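Local coordinates for sulfotransferase (Alicyclobacillus acidocaldarius subsp. acidocaldarius, PDB 3RNL), which probably acts as a sulfotransferase, moving sulfuryl groups from a donor to an acceptor, and binds magnesium, at residues A284-V287 / A288-E291; F188-F191 / A192-P195. All coordinates share one frame; numbering follows the deposited sequence. Where two conformers were deposited one is given.

Both contacts are local, each made within eight consecutive residues. Both pair an acid with an arginine three residues further on, though the pair in contact 2 is long and uncertain. Contact 2 comes first in the chain, on the short helix 188-193 after edge strand 183-187. Contact 1 lies on helix 273-294. Their centres are 21 Å apart and their nearest atoms about 9 Å. The chain end bridges them: Trp301 packs on Val287 of contact 1 and gives a weak hydrogen bond to Glu189 of contact 2. Neither contact reaches a magnesium site. Side chains are about 11 Å apart for Phe191 and Ser29, and about 12 Å for Leu290 and Asp176, a second magnesium site not occupied in this chain.

Contact 1: A284-V287 / A288-E291; sequences APDV and ARLE
Asp286 and Arg289 meet one helical turn apart with their side chains crossing at about a right angle. Arg289 NH2 donates to Asp286 OD1 at 3.0 Å, the hydrogen bond of a salt bridge. The oxygen uses its anti lone pair, and the carboxylate and guanidinium planes stand 77° apart. Arg289 was deposited in two conformers; in this one a bend at chi3 (-67°) folds the guanidinium back along the helix. One face then lies over Pro285 O and Asp286 CA, and Asp286 CA is 3.4 Å from Arg289 NH2. Pro285 CB also approaches Arg289 NH1 at 3.9 Å.

The helix is kinked at Pro285 and Asp286, whose N atoms make no bond to the preceding turn. Beyond that the turn bonds are normal. Leu290 N donates to Asp286 O at 2.9 Å, and Glu291 N to Val287 O at 2.9 Å. Asp286 CG lies anti to the backbone N (chi1 -162°). OD1 meets Arg289, while OD2 accepts from Ala168 N in the first turn of helix 167-178, whose dipole would probably favour a charged carboxylate. An alanine here removes both oxygens and would probably leave the Arg289 guanidinium without its acidic mate and Ala168 N without this acceptor.

The contact thus ties helix 273-294 to the start of helix 167-178. Leu290 packs there on Tyr167 and Val171. Val287 faces Leu298 and Trp301, in the segment that follows helix 273-294.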
loop_
_atom_site.group_PDB
_atom_site.type_symbol
_atom_site.label_atom_id
_atom_site.label_comp_id
_atom_site.label_asym_id
_atom_site.label_seq_id
_atom_site.Cartn_x
_atom_site.Cartn_y
_atom_site.Cartn_z
ATOM N N ALA A 284 -5.916 13.009 -13.289
ATOM C CA ALA A 284 -6.837 14.031 -12.771
ATOM C C ALA A 284 -8.293 13.574 -12.590
ATOM O O ALA A 284 -8.907 13.852 -11.555
ATOM C CB ALA A 284 -6.767 15.312 -13.600
ATOM N N PRO A 285 -8.863 12.875 -13.588
ATOM C CA PRO A 285 -10.259 12.462 -13.375
ATOM C C PRO A 285 -10.387 11.473 -12.211
ATOM O O PRO A 285 -11.361 11.537 -11.443
ATOM C CB PRO A 285 -10.644 11.801 -14.708
ATOM C CG PRO A 285 -9.682 12.444 -15.729
ATOM C CD PRO A 285 -8.392 12.582 -14.956
ATOM N N ASP A 286 -9.416 10.579 -12.070
ATOM C CA ASP A 286 -9.448 9.614 -10.969
ATOM C C ASP A 286 -9.267 10.321 -9.632
ATOM O O ASP A 286 -9.904 9.966 -8.635
ATOM C CB ASP A 286 -8.372 8.541 -11.159
ATOM C CG ASP A 286 -8.637 7.307 -10.320
ATOM O OD1 ASP A 286 -9.515 6.502 -10.714
ATOM O OD2 ASP A 286 -7.975 7.153 -9.276
ATOM N N VAL A 287 -8.391 11.324 -9.604
ATOM C CA VAL A 287 -8.168 12.095 -8.377
ATOM C C VAL A 287 -9.452 12.820 -7.951
ATOM O O VAL A 287 -9.799 12.862 -6.761
ATOM C CB VAL A 287 -6.999 13.102 -8.544
ATOM C CG1 VAL A 287 -6.957 14.100 -7.366
ATOM C CG2 VAL A 287 -5.672 12.344 -8.675
ATOM N N ALA A 288 -10.184 13.363 -8.917
ATOM C CA ALA A 288 -11.429 14.055 -8.596
ATOM C C ALA A 288 -12.455 13.094 -8.003
ATOM O O ALA A 288 -13.198 13.451 -7.063
ATOM C CB ALA A 288 -12.001 14.782 -9.827
ATOM N N ARG A 289 -12.506 11.880 -8.544
ATOM C CA ARG A 289 -13.390 10.844 -8.001
ATOM C C ARG A 289 -12.977 10.448 -6.587
ATOM O O ARG A 289 -13.817 10.225 -5.711
ATOM C CB ARG A 289 -13.392 9.600 -8.898
ATOM C CG ARG A 289 -14.065 9.814 -10.260
ATOM C CD ARG A 289 -14.283 8.487 -11.005
ATOM N NE ARG A 289 -13.033 7.850 -11.418
ATOM C CZ ARG A 289 -12.434 8.060 -12.587
ATOM N NH1 ARG A 289 -12.967 8.895 -13.469
ATOM N NH2 ARG A 289 -11.305 7.433 -12.880
ATOM N N LEU A 290 -11.670 10.351 -6.376
ATOM C CA LEU A 290 -11.130 9.984 -5.076
ATOM C C LEU A 290 -11.479 11.032 -4.012
ATOM O O LEU A 290 -11.816 10.668 -2.880
ATOM C CB LEU A 290 -9.605 9.789 -5.180
ATOM C CG LEU A 290 -8.838 9.431 -3.903
ATOM C CD1 LEU A 290 -9.263 8.051 -3.430
ATOM C CD2 LEU A 290 -7.311 9.470 -4.173
ATOM N N GLU A 291 -11.385 12.320 -4.362
ATOM C CA GLU A 291 -11.720 13.392 -3.413
ATOM C C GLU A 291 -13.111 13.183 -2.825
ATOM O O GLU A 291 -13.325 13.285 -1.606
ATOM C CB GLU A 291 -11.680 14.765 -4.098
ATOM C CG GLU A 291 -10.286 15.242 -4.442
ATOM C CD GLU A 291 -10.280 16.625 -5.079
ATOM O OE1 GLU A 291 -11.246 16.967 -5.799
ATOM O OE2 GLU A 291 -9.303 17.370 -4.852
#

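Contact 2: F188-F191 / A192-P195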
loop_
_atom_site.group_PDB
_atom_site.type_symbol
_atom_site.label_atom_id
_atom_site.label_comp_id
_atom_site.label_asym_id
_atom_site.label_seq_id
_atom_site.Cartn_x
_atom_site.Cartn_y
_atom_site.Cartn_z
ATOM N N PHE A 188 0.463 10.758 2.156
ATOM C CA PHE A 188 1.907 10.703 2.347
ATOM C C PHE A 188 2.477 12.064 2.752
ATOM O O PHE A 188 3.367 12.170 3.607
ATOM C CB PHE A 188 2.557 10.223 1.049
ATOM C CG PHE A 188 4.045 10.336 1.045
ATOM C CD1 PHE A 188 4.822 9.376 1.671
ATOM C CD2 PHE A 188 4.665 11.408 0.438
ATOM C CE1 PHE A 188 6.203 9.483 1.675
ATOM C CE2 PHE A 188 6.045 11.522 0.436
ATOM C CZ PHE A 188 6.813 10.558 1.055
ATOM N N GLU A 189 1.954 13.109 2.139
ATOM C CA GLU A 189 2.455 14.455 2.378
ATOM C C GLU A 189 2.247 14.909 3.852
ATOM O O GLU A 189 3.112 15.575 4.448
ATOM C CB GLU A 189 1.824 15.397 1.338
ATOM C CG GLU A 189 2.151 15.028 -0.163
ATOM C CD GLU A 189 1.337 13.843 -0.807
ATOM O OE1 GLU A 189 0.288 13.394 -0.257
ATOM O OE2 GLU A 189 1.761 13.371 -1.912
ATOM N N GLU A 190 1.114 14.538 4.436
ATOM C CA GLU A 190 0.870 14.823 5.851
ATOM C C GLU A 190 1.782 13.993 6.745
ATOM O O GLU A 190 2.308 14.480 7.749
ATOM C CB GLU A 190 -0.589 14.560 6.215
ATOM C CG GLU A 190 -1.462 15.786 6.124
ATOM C CD GLU A 190 -2.528 15.661 5.066
ATOM O OE1 GLU A 190 -2.569 16.519 4.155
ATOM O OE2 GLU A 190 -3.329 14.707 5.151
ATOM N N PHE A 191 1.965 12.730 6.379
ATOM C CA PHE A 191 2.840 11.845 7.137
ATOM C C PHE A 191 4.275 12.365 7.116
ATOM O O PHE A 191 4.990 12.294 8.118
ATOM C CB PHE A 191 2.745 10.419 6.573
ATOM C CG PHE A 191 3.656 9.421 7.246
ATOM C CD1 PHE A 191 3.460 9.056 8.567
ATOM C CD2 PHE A 191 4.689 8.820 6.534
ATOM C CE1 PHE A 191 4.284 8.121 9.182
ATOM C CE2 PHE A 191 5.515 7.890 7.135
ATOM C CZ PHE A 191 5.310 7.534 8.467
ATOM N N ALA A 192 4.700 12.906 5.977
ATOM C CA ALA A 192 6.068 13.398 5.850
ATOM C C ALA A 192 6.265 14.637 6.715
ATOM O O ALA A 192 7.315 14.826 7.331
ATOM C CB ALA A 192 6.391 13.706 4.390
ATOM N N ARG A 193 5.239 15.475 6.761
ATOM C CA ARG A 193 5.297 16.719 7.515
ATOM C C ARG A 193 5.294 16.485 9.029
ATOM O O ARG A 193 6.065 17.105 9.759
ATOM C CB ARG A 193 4.133 17.624 7.098
ATOM C CG ARG A 193 3.778 18.716 8.091
ATOM C CD ARG A 193 2.919 19.788 7.433
ATOM N NE ARG A 193 1.967 19.221 6.479
ATOM C CZ ARG A 193 0.706 18.913 6.771
ATOM N NH1 ARG A 193 -0.088 18.403 5.835
ATOM N NH2 ARG A 193 0.239 19.117 7.995
ATOM N N ASP A 194 4.419 15.599 9.500
ATOM C CA ASP A 194 4.272 15.378 10.934
ATOM C C ASP A 194 4.020 13.906 11.235
ATOM O O ASP A 194 2.892 13.532 11.550
ATOM C CB ASP A 194 3.103 16.211 11.452
ATOM C CG ASP A 194 3.103 16.356 12.955
ATOM O OD1 ASP A 194 3.735 15.527 13.655
ATOM O OD2 ASP A 194 2.454 17.308 13.437
ATOM N N PRO A 195 5.059 13.063 11.118
ATOM C CA PRO A 195 4.850 11.624 11.321
ATOM C C PRO A 195 4.340 11.287 12.717
ATOM O O PRO A 195 3.565 10.340 12.859
ATOM C CB PRO A 195 6.252 11.026 11.100
ATOM C CG PRO A 195 7.204 12.201 11.173
ATOM C CD PRO A 195 6.426 13.363 10.654
#
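Ala192 N donates to Phe188 O at 2.8 Å, the shortest hydrogen bond between 188-191 and 192-195. The next two turn bonds are longer: Arg193 N to Glu189 O at 3.1 Å and Asp194 N to Glu190 O at 3.0 Å. Asp194 then leaves helical geometry, and Pro195 follows with no N-H to give. Pro195 CD lies 3.1 Å from Phe191 O.

Phe191 and Pro195 cross at about a right angle. Phe191 CE1 meets Pro195 CB at 4.0 Å, an apolar contact. Phe191 CG is anti to the backbone N (chi1 178°), and CD1 and CE1 come beside Pro195.

Glu190 and Arg193 run side by side and point the same way. Glu190 OE1 lies at the edge of the guanidinium, in its plane, 3.5 Å from Arg193 NH1. The two flat groups are turned 57° apart. This salt bridge is long and doubtful: Glu190 was deposited in two conformers, and in this one Glu190 CG is too close to Arg193 NH1, at 3.0 Å. Glu190 OE2 has a stronger partner in Arg296.

Asp194 is the N-cap of the next helix: its OD1 accepts from Gln197 N. It is the junction between the short helix 188-193, which directly follows edge strand 183-187, and helix 195-206. Glu189 OE2 takes a hydrogen bond from Asn118 N, beside the start of helix 119-132. Phe191 packs on Ser23 and Leu24 of helix 21-29, and Pro195 on Tyr27 of that same helix.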